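Local coordinates for hypothetical protein PP5205 (Pseudomonas putida, PDB 2G2X) that is of unknown function but has the EVE fold, akin to ASCH and PUA domains, and so may bind RNA or modified nucleic acid bases, at residues A60-I65 with A100-F105. Numbering follows the deposited sequence.
Sequences AGIARI and AHVQTF
With CG anti to its own carbonyl carbon (chi1 -60°), Phe105 swings its ring across to strand 60-65 and lays one face on Gly61, while Ile62, its CG1 also anti to the carbonyl carbon, sends CG1 and CD1 to the CE1 and CZ corner of the same ring. The Gly61 CA sits 3.7 Å from the ring centroid, almost exactly on the normal, a CH-pi contact over the ring face; a CB on Gly61 would run into Gln103 O. Ile62 CG1 comes within 3.7 Å of Phe105 CZ, and its other branch, CG2, packs on Val102. Were Phe105 cut back to an alanine, Gly61 would probably lose its aromatic cover and a gap would be likely to open beside Ile62 CG1 and CD1. Next to the ring, Phe105 N donates to Ala60 O at 2.9 Å, and one water donates to both Ala60 O and Phe105 O.

Further along, Ile62 O takes two bonds from the same face of its carbonyl plane, from Val102 N and from Gln103 N; the second is the straighter (N-H...O 167°). At this bulge the Val102 side chain points toward the partner strand, with its CG2 3.6 Å from Ala63 C. Beyond it, Arg64 and Ala100 exchange backbone bonds both ways. The extended Arg64 side chain reaches across to strand 100-105: the guanidinium rests one face on Ala100 CB, and NH1 gives a weak bond to His101 O (3.1 Å, 124°).

On its other side strand 60-65 pairs with strand 46-51, where Ala60 and Gly61 both face Phe49 in another classic bulge. Strands 60-65 and 100-105 form an antiparallel pair inside the mixed sheet of the PUA-related EVE domain, interrupted by the classic beta bulge of Val102 and Gln103 opposite Ile62.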
ATOM      1  N   ALA A  60       6.833   7.117   3.314  1.00 12.02           N
ATOM      2  CA  ALA A  60       7.805   7.800   2.465  1.00 11.47           C
ATOM      3  C   ALA A  60       7.214   8.754   1.432  1.00 11.04           C
ATOM      4  O   ALA A  60       7.936   9.580   0.860  1.00 10.20           O
ATOM      5  CB  ALA A  60       8.688   6.772   1.768  1.00 11.42           C
ATOM      6  N   GLY A  61       5.912   8.649   1.188  1.00  8.56           N
ATOM      7  CA  GLY A  61       5.295   9.533   0.219  1.00  9.21           C
ATOM      8  C   GLY A  61       3.847   9.233  -0.112  1.00  9.22           C
ATOM      9  O   GLY A  61       3.177   8.467   0.586  1.00  8.67           O
ATOM     10  N   ILE A  62       3.365   9.841  -1.189  1.00  7.54           N
ATOM     11  CA  ILE A  62       1.987   9.659  -1.615  1.00  7.04           C
ATOM     12  C   ILE A  62       1.927   9.186  -3.054  1.00  6.63           C
ATOM     13  O   ILE A  62       2.726   9.610  -3.886  1.00  6.46           O
ATOM     14  CB  ILE A  62       1.194  10.982  -1.512  1.00  6.91           C
ATOM     15  CG1 ILE A  62       1.217  11.478  -0.065  1.00  8.29           C
ATOM     16  CG2 ILE A  62      -0.244  10.776  -2.012  1.00  4.86           C
ATOM     17  CD1 ILE A  62       0.661  12.887   0.121  1.00 10.85           C
ATOM     18  N   ALA A  63       0.974   8.306  -3.334  1.00  5.38           N
ATOM     19  CA  ALA A  63       0.768   7.783  -4.678  1.00  6.13           C
ATOM     20  C   ALA A  63      -0.739   7.693  -4.902  1.00  7.96           C
ATOM     21  O   ALA A  63      -1.518   7.902  -3.970  1.00  8.89           O
ATOM     22  CB  ALA A  63       1.420   6.405  -4.822  1.00  3.03           C
ATOM     23  N   ARG A  64      -1.149   7.378  -6.127  1.00  8.99           N
ATOM     24  CA  ARG A  64      -2.566   7.282  -6.447  1.00  9.25           C
ATOM     25  C   ARG A  64      -2.924   6.020  -7.229  1.00  7.47           C
ATOM     26  O   ARG A  64      -2.070   5.411  -7.870  1.00  7.23           O
ATOM     27  CB  ARG A  64      -3.002   8.514  -7.249  1.00 12.84           C
ATOM     28  CG  ARG A  64      -2.374   8.627  -8.637  1.00 17.90           C
ATOM     29  CD  ARG A  64      -2.942   9.821  -9.402  1.00 24.52           C
ATOM     30  NE  ARG A  64      -2.488   9.861 -10.791  1.00 29.99           N
ATOM     31  CZ  ARG A  64      -1.231  10.097 -11.160  1.00 32.01           C
ATOM     32  NH1 ARG A  64      -0.303  10.322 -10.240  1.00 35.04           N
ATOM     33  NH2 ARG A  64      -0.899  10.106 -12.446  1.00 31.02           N
ATOM     34  N   ILE A  65      -4.198   5.637  -7.171  1.00  6.17           N
ATOM     35  CA  ILE A  65      -4.691   4.459  -7.876  1.00  6.10           C
ATOM     36  C   ILE A  65      -5.039   4.845  -9.309  1.00  7.40           C
ATOM     37  O   ILE A  65      -5.870   5.728  -9.527  1.00  7.10           O
ATOM     38  CB  ILE A  65      -5.962   3.898  -7.212  1.00  5.34           C
ATOM     39  CG1 ILE A  65      -5.699   3.625  -5.728  1.00  5.26           C
ATOM     40  CG2 ILE A  65      -6.405   2.631  -7.929  1.00  4.31           C
ATOM     41  CD1 ILE A  65      -4.516   2.698  -5.472  1.00  4.16           C
ATOM     42  N   ALA A 100       0.430   5.114  -9.409  1.00  8.55           N
ATOM     43  CA  ALA A 100       1.312   6.108  -9.989  1.00  8.26           C
ATOM     44  C   ALA A 100       1.787   7.012  -8.863  1.00  9.45           C
ATOM     45  O   ALA A 100       1.099   7.190  -7.851  1.00  8.05           O
ATOM     46  CB  ALA A 100       0.586   6.912 -11.059  1.00  9.38           C
ATOM     47  N   HIS A 101       2.975   7.567  -9.050  1.00  9.32           N
ATOM     48  CA  HIS A 101       3.601   8.441  -8.074  1.00 10.63           C
ATOM     49  C   HIS A 101       2.943   9.804  -7.983  1.00 11.40           C
ATOM     50  O   HIS A 101       2.546  10.380  -8.993  1.00 13.26           O
ATOM     51  CB  HIS A 101       5.076   8.636  -8.438  1.00  9.67           C
ATOM     52  CG  HIS A 101       5.794   9.623  -7.567  1.00 10.71           C
ATOM     53  ND1 HIS A 101       6.472   9.255  -6.426  1.00 10.26           N
ATOM     54  CD2 HIS A 101       5.956  10.964  -7.686  1.00  6.69           C
ATOM     55  CE1 HIS A 101       7.026  10.324  -5.881  1.00  9.20           C
ATOM     56  NE2 HIS A 101       6.728  11.374  -6.627  1.00  6.73           N
ATOM     57  N   VAL A 102       2.829  10.318  -6.763  1.00 12.03           N
ATOM     58  CA  VAL A 102       2.272  11.647  -6.562  1.00 11.00           C
ATOM     59  C   VAL A 102       3.326  12.530  -5.901  1.00 10.91           C
ATOM     60  O   VAL A 102       3.644  13.606  -6.401  1.00 10.90           O
ATOM     61  CB  VAL A 102       1.001  11.629  -5.689  1.00 10.70           C
ATOM     62  CG1 VAL A 102       0.596  13.058  -5.346  1.00  9.64           C
ATOM     63  CG2 VAL A 102      -0.136  10.944  -6.434  1.00  8.69           C
ATOM     64  N   GLN A 103       3.888  12.071  -4.789  1.00 12.00           N
ATOM     65  CA  GLN A 103       4.896  12.866  -4.099  1.00 14.08           C
ATOM     66  C   GLN A 103       5.822  12.014  -3.246  1.00 14.15           C
ATOM     67  O   GLN A 103       5.415  10.999  -2.677  1.00 14.08           O
ATOM     68  CB  GLN A 103       4.210  13.913  -3.206  1.00 16.56           C
ATOM     69  CG  GLN A 103       5.022  15.182  -2.945  1.00 17.84           C
ATOM     70  CD  GLN A 103       4.350  16.109  -1.937  1.00 20.67           C
ATOM     71  OE1 GLN A 103       4.445  17.335  -2.035  1.00 22.20           O
ATOM     72  NE2 GLN A 103       3.676  15.523  -0.955  1.00 21.11           N
ATOM     73  N   THR A 104       7.078  12.423  -3.170  1.00 14.52           N
ATOM     74  CA  THR A 104       8.041  11.717  -2.342  1.00 15.23           C
ATOM     75  C   THR A 104       8.452  12.685  -1.241  1.00 14.39           C
ATOM     76  O   THR A 104       8.985  13.758  -1.524  1.00 11.17           O
ATOM     77  CB  THR A 104       9.291  11.280  -3.148  1.00 15.67           C
ATOM     78  OG1 THR A 104      10.379  11.016  -2.248  1.00 16.09           O
ATOM     79  CG2 THR A 104       9.699  12.359  -4.113  1.00 20.44           C
ATOM     80  N   PHE A 105       8.176  12.321   0.010  1.00 13.92           N
ATOM     81  CA  PHE A 105       8.532  13.182   1.138  1.00 14.19           C
ATOM     82  C   PHE A 105      10.044  13.310   1.268  1.00 15.90           C
ATOM     83  O   PHE A 105      10.774  12.341   1.049  1.00 16.34           O
ATOM     84  CB  PHE A 105       7.963  12.628   2.443  1.00 11.39           C
ATOM     85  CG  PHE A 105       6.463  12.508   2.452  1.00 10.12           C
ATOM     86  CD1 PHE A 105       5.680  13.239   1.555  1.00  8.46           C
ATOM     87  CD2 PHE A 105       5.827  11.693   3.380  1.00  9.31           C
ATOM     88  CE1 PHE A 105       4.288  13.160   1.585  1.00  9.01           C
ATOM     89  CE2 PHE A 105       4.428  11.603   3.424  1.00  9.27           C
ATOM     90  CZ  PHE A 105       3.660  12.340   2.524  1.00  9.09           C
TER
HETATM   91  O   HOH W   1      10.472   9.750   1.732  1.00  8.59           O